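Trigger factor (Thermotoga maritima, PDB 2NSC) probably acts as a chaperone for newly made proteins and as a peptidyl-prolyl isomerase, with this N-terminal domain serving to bind the ribosome. Local coordinates at residues 1-6 with 15-20; 66-71 with 90-95. All blocks are in the same frame, centred on the assembly; numbering follows the deposited sequence.

How the contacts relate
The chain begins in strand 2-9, turns back, and returns along strand 12-18. Contact 1 pairs these strands and closes the short beta hairpin of the N-terminal domain. The chain then enters helix 21-36, passes helix 51-58 and reaches helix 62-71, where contact 2 opens. Helix 74-77 and a long loop follow before residues 90-95 come back to helix 62-71 and close the second loop. The two contacts are in series and neither nests nor crosses. The centres of contact 1 and contact 2 lie about 12 Å apart. They meet where F19 CZ packs on L70 O at 3.8 Å, which joins the end of the hairpin to helix 62-71.

Contact 1: residues 1-6 with 15-20; sequences MEVKEL and LEYVFG
V3 and Y17 lie side by side on one face of a two-stranded antiparallel sheet. V3 CG2 sits over the centre of the Y17 ring, 3.8 Å from the centroid, in a CH-pi contact. M1 meets the same ring at the ring's edge. M1 SD lies in the ring plane, 3.8 Å from Y17 CD1, as a Met-aromatic contact. The M1 chain bends at its last torsion (chi3 -90°), which turns CE toward F19, a close and oblique approach. L15 continues this face: its CB touches V3 CG2 and its CD2 lies against E5. Y17 OH is hydrogen-bonded to T77 OG1. Replacing Y17 with an alanine would probably leave V3 CG2 and M1 SD without their aromatic partner and T77 OG1 without this hydroxyl. At the other end of the pairing, L6 lies aslant the stem of E16, its CG 3.9 Å from E16 CB. Paired backbone bonds join E2 to V18 and K4 to E16; E16 N meets K4 O at 2.8 Å. These are the hydrogen-bonded pairs of the beta hairpin formed by strands 2-9 and 12-18. Y17 also packs on I74 and L78, so its face is held by apolar and aromatic contact. The face with E2, K4 and E16 carries charge, consistent with its facing solvent.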
ATOM      1  N   MET A   1       1.153   5.218  11.498  1.00 33.90           N
ATOM      2  CA  MET A   1       2.355   5.279  10.612  1.00 33.64           C
ATOM      3  C   MET A   1       3.600   5.381  11.478  1.00 32.15           C
ATOM      4  O   MET A   1       3.630   6.159  12.420  1.00 31.57           O
ATOM      5  CB  MET A   1       2.264   6.488   9.686  1.00 33.73           C
ATOM      6  CG  MET A   1       3.504   6.771   8.857  1.00 33.55           C
ATOM      7  SD  MET A   1       3.451   8.416   8.108  1.00 37.34           S
ATOM      8  CE  MET A   1       2.662   8.051   6.571  1.00 34.51           C
ATOM      9  N   GLU A   2       4.623   4.598  11.153  1.00 30.94           N
ATOM     10  CA  GLU A   2       5.873   4.623  11.909  1.00 30.95           C
ATOM     11  C   GLU A   2       7.059   4.806  10.970  1.00 29.17           C
ATOM     12  O   GLU A   2       7.275   3.988  10.081  1.00 28.71           O
ATOM     13  CB  GLU A   2       6.015   3.337  12.748  1.00 30.36           C
ATOM     14  CG  GLU A   2       4.828   3.113  13.710  1.00 33.37           C
ATOM     15  CD  GLU A   2       5.079   2.057  14.788  1.00 34.60           C
ATOM     16  OE1 GLU A   2       5.381   0.887  14.434  1.00 38.80           O
ATOM     17  OE2 GLU A   2       4.942   2.396  15.994  1.00 40.27           O
ATOM     18  N   VAL A   3       7.826   5.873  11.155  1.00 27.88           N
ATOM     19  CA  VAL A   3       9.012   6.089  10.320  1.00 27.31           C
ATOM     20  C   VAL A   3      10.317   5.803  11.073  1.00 26.90           C
ATOM     21  O   VAL A   3      10.493   6.201  12.220  1.00 27.29           O
ATOM     22  CB  VAL A   3       9.041   7.509   9.710  1.00 27.55           C
ATOM     23  CG1 VAL A   3       9.115   8.551  10.797  1.00 28.72           C
ATOM     24  CG2 VAL A   3      10.226   7.666   8.767  1.00 27.22           C
ATOM     25  N   LYS A   4      11.231   5.105  10.423  1.00 26.17           N
ATOM     26  CA  LYS A   4      12.481   4.746  11.057  1.00 26.37           C
ATOM     27  C   LYS A   4      13.617   5.232  10.166  1.00 24.99           C
ATOM     28  O   LYS A   4      13.592   5.018   8.955  1.00 24.49           O
ATOM     29  CB  LYS A   4      12.528   3.221  11.291  1.00 26.17           C
ATOM     30  CG  LYS A   4      13.869   2.681  11.752  1.00 28.19           C
ATOM     31  CD  LYS A   4      13.905   1.160  11.753  1.00 28.50           C
ATOM     32  CE  LYS A   4      15.298   0.645  12.118  1.00 33.96           C
ATOM     33  NZ  LYS A   4      15.400  -0.850  11.929  1.00 37.09           N
ATOM     34  N   GLU A   5      14.601   5.902  10.754  1.00 24.51           N
ATOM     35  CA  GLU A   5      15.774   6.330   9.983  1.00 24.76           C
ATOM     36  C   GLU A   5      16.722   5.142   9.811  1.00 24.92           C
ATOM     37  O   GLU A   5      17.272   4.646  10.781  1.00 24.67           O
ATOM     38  CB  GLU A   5      16.480   7.517  10.644  1.00 24.40           C
ATOM     39  CG  GLU A   5      17.663   8.040   9.852  1.00 24.77           C
ATOM     40  CD  GLU A   5      18.359   9.231  10.511  1.00 25.29           C
ATOM     41  OE1 GLU A   5      17.735  10.285  10.674  1.00 25.46           O
ATOM     42  OE2 GLU A   5      19.551   9.124  10.848  1.00 28.50           O
ATOM     43  N   LEU A   6      16.900   4.680   8.577  1.00 25.61           N
ATOM     44  CA  LEU A   6      17.805   3.555   8.315  1.00 26.15           C
ATOM     45  C   LEU A   6      19.266   3.988   8.294  1.00 27.21           C
ATOM     46  O   LEU A   6      20.143   3.246   8.735  1.00 27.83           O
ATOM     47  CB  LEU A   6      17.440   2.842   7.010  1.00 25.70           C
ATOM     48  CG  LEU A   6      16.074   2.162   6.918  1.00 24.26           C
ATOM     49  CD1 LEU A   6      15.903   1.497   5.544  1.00 23.06           C
ATOM     50  CD2 LEU A   6      15.895   1.132   8.045  1.00 23.48           C
ATOM     51  N   LEU A  15      14.849   6.791   4.963  1.00 18.76           N
ATOM     52  CA  LEU A  15      13.772   6.655   5.919  1.00 18.92           C
ATOM     53  C   LEU A  15      12.886   5.533   5.450  1.00 18.74           C
ATOM     54  O   LEU A  15      12.585   5.448   4.258  1.00 18.85           O
ATOM     55  CB  LEU A  15      12.948   7.942   5.987  1.00 18.83           C
ATOM     56  CG  LEU A  15      13.659   9.256   6.361  1.00 19.51           C
ATOM     57  CD1 LEU A  15      12.678  10.410   6.198  1.00 20.69           C
ATOM     58  CD2 LEU A  15      14.170   9.208   7.786  1.00 15.69           C
ATOM     59  N   GLU A  16      12.478   4.686   6.387  1.00 18.43           N
ATOM     60  CA  GLU A  16      11.573   3.596   6.112  1.00 18.84           C
ATOM     61  C   GLU A  16      10.233   3.844   6.790  1.00 18.85           C
ATOM     62  O   GLU A  16      10.152   3.882   8.034  1.00 18.99           O
ATOM     63  CB  GLU A  16      12.164   2.299   6.636  1.00 19.21           C
ATOM     64  CG  GLU A  16      11.262   1.104   6.418  1.00 21.13           C
ATOM     65  CD  GLU A  16      11.930  -0.166   6.857  1.00 27.12           C
ATOM     66  OE1 GLU A  16      12.030  -0.372   8.089  1.00 28.96           O
ATOM     67  OE2 GLU A  16      12.361  -0.955   5.973  1.00 29.77           O
ATOM     68  N   TYR A  17       9.193   4.007   5.973  1.00 18.46           N
ATOM     69  CA  TYR A  17       7.829   4.246   6.450  1.00 18.12           C
ATOM     70  C   TYR A  17       7.095   2.919   6.502  1.00 18.59           C
ATOM     71  O   TYR A  17       7.045   2.211   5.514  1.00 19.02           O
ATOM     72  CB  TYR A  17       7.094   5.214   5.511  1.00 17.61           C
ATOM     73  CG  TYR A  17       7.540   6.648   5.638  1.00 18.33           C
ATOM     74  CD1 TYR A  17       6.772   7.564   6.371  1.00 20.97           C
ATOM     75  CD2 TYR A  17       8.742   7.091   5.071  1.00 17.32           C
ATOM     76  CE1 TYR A  17       7.171   8.909   6.515  1.00 20.45           C
ATOM     77  CE2 TYR A  17       9.173   8.434   5.210  1.00 18.29           C
ATOM     78  CZ  TYR A  17       8.374   9.335   5.935  1.00 20.00           C
ATOM     79  OH  TYR A  17       8.739  10.642   6.081  1.00 18.94           O
ATOM     80  N   VAL A  18       6.544   2.584   7.663  1.00 18.61           N
ATOM     81  CA  VAL A  18       5.719   1.385   7.849  1.00 18.66           C
ATOM     82  C   VAL A  18       4.291   1.846   8.148  1.00 18.93           C
ATOM     83  O   VAL A  18       4.056   2.614   9.089  1.00 18.53           O
ATOM     84  CB  VAL A  18       6.256   0.518   9.012  1.00 18.77           C
ATOM     85  CG1 VAL A  18       5.342  -0.690   9.284  1.00 18.46           C
ATOM     86  CG2 VAL A  18       7.683   0.047   8.711  1.00 19.15           C
ATOM     87  N   PHE A  19       3.347   1.370   7.344  1.00 19.03           N
ATOM     88  CA  PHE A  19       1.977   1.840   7.401  1.00 19.02           C
ATOM     89  C   PHE A  19       1.098   0.843   8.142  1.00 20.20           C
ATOM     90  O   PHE A  19       1.248  -0.369   7.979  1.00 19.82           O
ATOM     91  CB  PHE A  19       1.432   2.105   5.992  1.00 17.58           C
ATOM     92  CG  PHE A  19       2.234   3.112   5.219  1.00 16.94           C
ATOM     93  CD1 PHE A  19       1.995   4.470   5.370  1.00 15.31           C
ATOM     94  CD2 PHE A  19       3.269   2.707   4.370  1.00 13.78           C
ATOM     95  CE1 PHE A  19       2.757   5.417   4.660  1.00 14.79           C
ATOM     96  CE2 PHE A  19       4.016   3.638   3.660  1.00 15.92           C
ATOM     97  CZ  PHE A  19       3.770   5.007   3.813  1.00 14.12           C
ATOM     98  N   GLY A  20       0.180   1.379   8.947  1.00 20.97           N
ATOM     99  CA  GLY A  20      -0.713   0.571   9.754  1.00 22.66           C
ATOM    100  C   GLY A  20      -1.966   0.157   9.004  1.00 23.44           C
ATOM    101  O   GLY A  20      -2.219   0.633   7.901  1.00 23.36           O
TER

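Contact 2: residues 66-71 with 90-95; sequences TLDFLM and TERELK
R92 lays its guanidinium against helix 62-71. L67 CB sits over the centre of one face of this group, 3.7 Å from R92 CZ. Two acceptors meet R92 NH1. D68 OD1 takes a salt-bridge hydrogen bond of 3.0 Å from R92 NH1, on its anti side but well out of the carboxylate plane. The bond is bent (152° at the hydrogen), and the carboxylate and guanidinium planes are 52° apart. M71 SD lies in the guanidinium plane and accepts a weak bond from NH1. A bend in the R92 chain at chi3 (46°) helps set the group across the helix side. L67, D68 and M71 lie on one side of helix 62-71. Here the non-regular chain from R92 to L94 runs extended along that helix, within the N-terminal domain of trigger factor. Two residues beyond R92, L94 CB packs on L67 CD1 at 4.0 Å, and L67 CD2 rests near the backbone oxygen E93 O at 3.7 Å. L94 CD1 then touches T66 CG2 at 3.8 Å. In the next shell, E64 makes a salt bridge with R92 NH2, which gives the guanidinium a second carboxylate. T66 OG1 is hydrogen-bonded to F62 O, and the T66 side chain packs on A27 and E28 of helix 21-36.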
ATOM      1  N   THR A  66      -2.634   0.731  -4.330  1.00 18.73           N
ATOM      2  CA  THR A  66      -2.648   0.941  -2.882  1.00 18.81           C
ATOM      3  C   THR A  66      -1.351   1.587  -2.403  1.00 18.75           C
ATOM      4  O   THR A  66      -1.383   2.551  -1.639  1.00 18.88           O
ATOM      5  CB  THR A  66      -2.966  -0.348  -2.094  1.00 18.64           C
ATOM      6  OG1 THR A  66      -4.231  -0.864  -2.534  1.00 19.53           O
ATOM      7  CG2 THR A  66      -3.070  -0.054  -0.603  1.00 18.67           C
ATOM      8  N   LEU A  67      -0.216   1.088  -2.876  1.00 18.50           N
ATOM      9  CA  LEU A  67       1.057   1.647  -2.480  1.00 18.50           C
ATOM     10  C   LEU A  67       1.238   3.062  -3.016  1.00 18.71           C
ATOM     11  O   LEU A  67       1.813   3.900  -2.322  1.00 19.66           O
ATOM     12  CB  LEU A  67       2.198   0.739  -2.930  1.00 18.31           C
ATOM     13  CG  LEU A  67       2.415  -0.490  -2.065  1.00 17.96           C
ATOM     14  CD1 LEU A  67       3.147  -1.563  -2.877  1.00 17.31           C
ATOM     15  CD2 LEU A  67       3.167  -0.130  -0.775  1.00 15.71           C
ATOM     16  N   ASP A  68       0.750   3.340  -4.231  1.00 18.81           N
ATOM     17  CA  ASP A  68       0.798   4.714  -4.794  1.00 18.46           C
ATOM     18  C   ASP A  68       0.173   5.712  -3.827  1.00 18.71           C
ATOM     19  O   ASP A  68       0.739   6.753  -3.551  1.00 18.05           O
ATOM     20  CB  ASP A  68       0.032   4.821  -6.117  1.00 17.76           C
ATOM     21  CG  ASP A  68       0.795   4.239  -7.297  1.00 20.37           C
ATOM     22  OD1 ASP A  68       2.035   4.093  -7.209  1.00 22.07           O
ATOM     23  OD2 ASP A  68       0.147   3.923  -8.320  1.00 19.97           O
ATOM     24  N   PHE A  69      -1.021   5.387  -3.335  1.00 18.77           N
ATOM     25  CA  PHE A  69      -1.704   6.282  -2.421  1.00 19.58           C
ATOM     26  C   PHE A  69      -1.070   6.337  -1.027  1.00 20.29           C
ATOM     27  O   PHE A  69      -1.128   7.375  -0.363  1.00 20.71           O
ATOM     28  CB  PHE A  69      -3.209   5.997  -2.390  1.00 19.13           C
ATOM     29  CG  PHE A  69      -3.928   6.501  -3.617  1.00 18.74           C
ATOM     30  CD1 PHE A  69      -4.164   7.868  -3.781  1.00 18.73           C
ATOM     31  CD2 PHE A  69      -4.317   5.615  -4.631  1.00 16.05           C
ATOM     32  CE1 PHE A  69      -4.808   8.343  -4.932  1.00 19.87           C
ATOM     33  CE2 PHE A  69      -4.946   6.069  -5.771  1.00 15.80           C
ATOM     34  CZ  PHE A  69      -5.192   7.430  -5.937  1.00 19.04           C
ATOM     35  N   LEU A  70      -0.453   5.247  -0.582  1.00 21.02           N
ATOM     36  CA  LEU A  70       0.284   5.308   0.671  1.00 23.04           C
ATOM     37  C   LEU A  70       1.455   6.281   0.534  1.00 25.25           C
ATOM     38  O   LEU A  70       1.711   7.065   1.440  1.00 25.06           O
ATOM     39  CB  LEU A  70       0.767   3.932   1.127  1.00 21.90           C
ATOM     40  CG  LEU A  70      -0.260   2.962   1.717  1.00 20.81           C
ATOM     41  CD1 LEU A  70       0.444   1.647   1.928  1.00 18.02           C
ATOM     42  CD2 LEU A  70      -0.873   3.476   3.043  1.00 18.18           C
ATOM     43  N   MET A  71       2.139   6.223  -0.607  1.00 28.22           N
ATOM     44  CA  MET A  71       3.257   7.108  -0.910  1.00 32.17           C
ATOM     45  C   MET A  71       2.866   8.567  -0.733  1.00 32.78           C
ATOM     46  O   MET A  71       3.698   9.385  -0.359  1.00 34.10           O
ATOM     47  CB  MET A  71       3.770   6.867  -2.337  1.00 31.96           C
ATOM     48  CG  MET A  71       4.942   5.903  -2.444  1.00 32.97           C
ATOM     49  SD  MET A  71       5.330   5.382  -4.162  1.00 37.18           S
ATOM     50  CE  MET A  71       5.246   6.918  -5.105  1.00 37.57           C
ATOM     51  N   THR A  90      12.963   4.155  -3.011  1.00 20.38           N
ATOM     52  CA  THR A  90      13.960   3.135  -3.327  1.00 20.42           C
ATOM     53  C   THR A  90      13.457   1.705  -3.073  1.00 20.14           C
ATOM     54  O   THR A  90      14.078   0.728  -3.506  1.00 19.94           O
ATOM     55  CB  THR A  90      15.278   3.390  -2.567  1.00 20.15           C
ATOM     56  OG1 THR A  90      15.002   3.445  -1.162  1.00 21.24           O
ATOM     57  CG2 THR A  90      15.933   4.748  -3.044  1.00 20.42           C
ATOM     58  N   GLU A  91      12.328   1.590  -2.377  1.00 19.59           N
ATOM     59  CA  GLU A  91      11.716   0.300  -2.114  1.00 19.59           C
ATOM     60  C   GLU A  91      10.234   0.451  -1.757  1.00 19.49           C
ATOM     61  O   GLU A  91       9.864   1.378  -1.044  1.00 18.51           O
ATOM     62  CB  GLU A  91      12.437  -0.392  -0.962  1.00 19.43           C
ATOM     63  CG  GLU A  91      12.015  -1.829  -0.729  1.00 21.09           C
ATOM     64  CD  GLU A  91      12.966  -2.576   0.202  1.00 23.92           C
ATOM     65  OE1 GLU A  91      13.354  -2.004   1.249  1.00 23.04           O
ATOM     66  OE2 GLU A  91      13.315  -3.738  -0.116  1.00 24.20           O
ATOM     67  N   ARG A  92       9.418  -0.489  -2.235  1.00 19.95           N
ATOM     68  CA  ARG A  92       7.985  -0.594  -1.893  1.00 21.10           C
ATOM     69  C   ARG A  92       7.645  -2.033  -1.603  1.00 21.38           C
ATOM     70  O   ARG A  92       8.185  -2.943  -2.237  1.00 21.52           O
ATOM     71  CB  ARG A  92       7.112  -0.134  -3.058  1.00 21.50           C
ATOM     72  CG  ARG A  92       6.916   1.379  -3.113  1.00 23.65           C
ATOM     73  CD  ARG A  92       6.596   1.906  -4.539  1.00 26.90           C
ATOM     74  NE  ARG A  92       5.577   1.147  -5.269  1.00 26.81           N
ATOM     75  CZ  ARG A  92       4.424   1.659  -5.689  1.00 26.21           C
ATOM     76  NH1 ARG A  92       4.142   2.932  -5.438  1.00 26.99           N
ATOM     77  NH2 ARG A  92       3.558   0.903  -6.358  1.00 24.29           N
ATOM     78  N   GLU A  93       6.722  -2.247  -0.672  1.00 21.52           N
ATOM     79  CA  GLU A  93       6.317  -3.594  -0.307  1.00 22.23           C
ATOM     80  C   GLU A  93       4.941  -3.573   0.361  1.00 21.10           C
ATOM     81  O   GLU A  93       4.700  -2.774   1.254  1.00 20.67           O
ATOM     82  CB  GLU A  93       7.375  -4.186   0.640  1.00 21.98           C
ATOM     83  CG  GLU A  93       7.125  -5.618   1.112  1.00 24.90           C
ATOM     84  CD  GLU A  93       8.090  -6.004   2.243  1.00 26.41           C
ATOM     85  OE1 GLU A  93       7.769  -5.757   3.439  1.00 30.01           O
ATOM     86  OE2 GLU A  93       9.191  -6.527   1.930  1.00 31.96           O
ATOM     87  N   LEU A  94       4.037  -4.431  -0.092  1.00 20.74           N
ATOM     88  CA  LEU A  94       2.783  -4.669   0.615  1.00 20.56           C
ATOM     89  C   LEU A  94       2.577  -6.178   0.789  1.00 20.95           C
ATOM     90  O   LEU A  94       2.676  -6.921  -0.178  1.00 20.62           O
ATOM     91  CB  LEU A  94       1.604  -4.044  -0.127  1.00 19.13           C
ATOM     92  CG  LEU A  94       0.278  -3.969   0.652  1.00 19.29           C
ATOM     93  CD1 LEU A  94      -0.533  -2.795   0.201  1.00 16.64           C
ATOM     94  CD2 LEU A  94      -0.539  -5.223   0.513  1.00 17.63           C
ATOM     95  N   LYS A  95       2.309  -6.620   2.022  1.00 21.93           N
ATOM     96  CA  LYS A  95       2.007  -8.041   2.308  1.00 23.09           C
ATOM     97  C   LYS A  95       0.575  -8.154   2.819  1.00 23.17           C
ATOM     98  O   LYS A  95       0.226  -7.554   3.850  1.00 22.54           O
ATOM     99  CB  LYS A  95       2.941  -8.614   3.382  1.00 23.67           C
ATOM    100  CG  LYS A  95       4.442  -8.440   3.135  1.00 26.86           C
ATOM    101  CD  LYS A  95       4.857  -9.152   1.878  1.00 32.39           C
ATOM    102  CE  LYS A  95       6.344  -9.024   1.621  1.00 35.35           C
ATOM    103  NZ  LYS A  95       6.651  -9.598   0.282  1.00 38.00           N
TER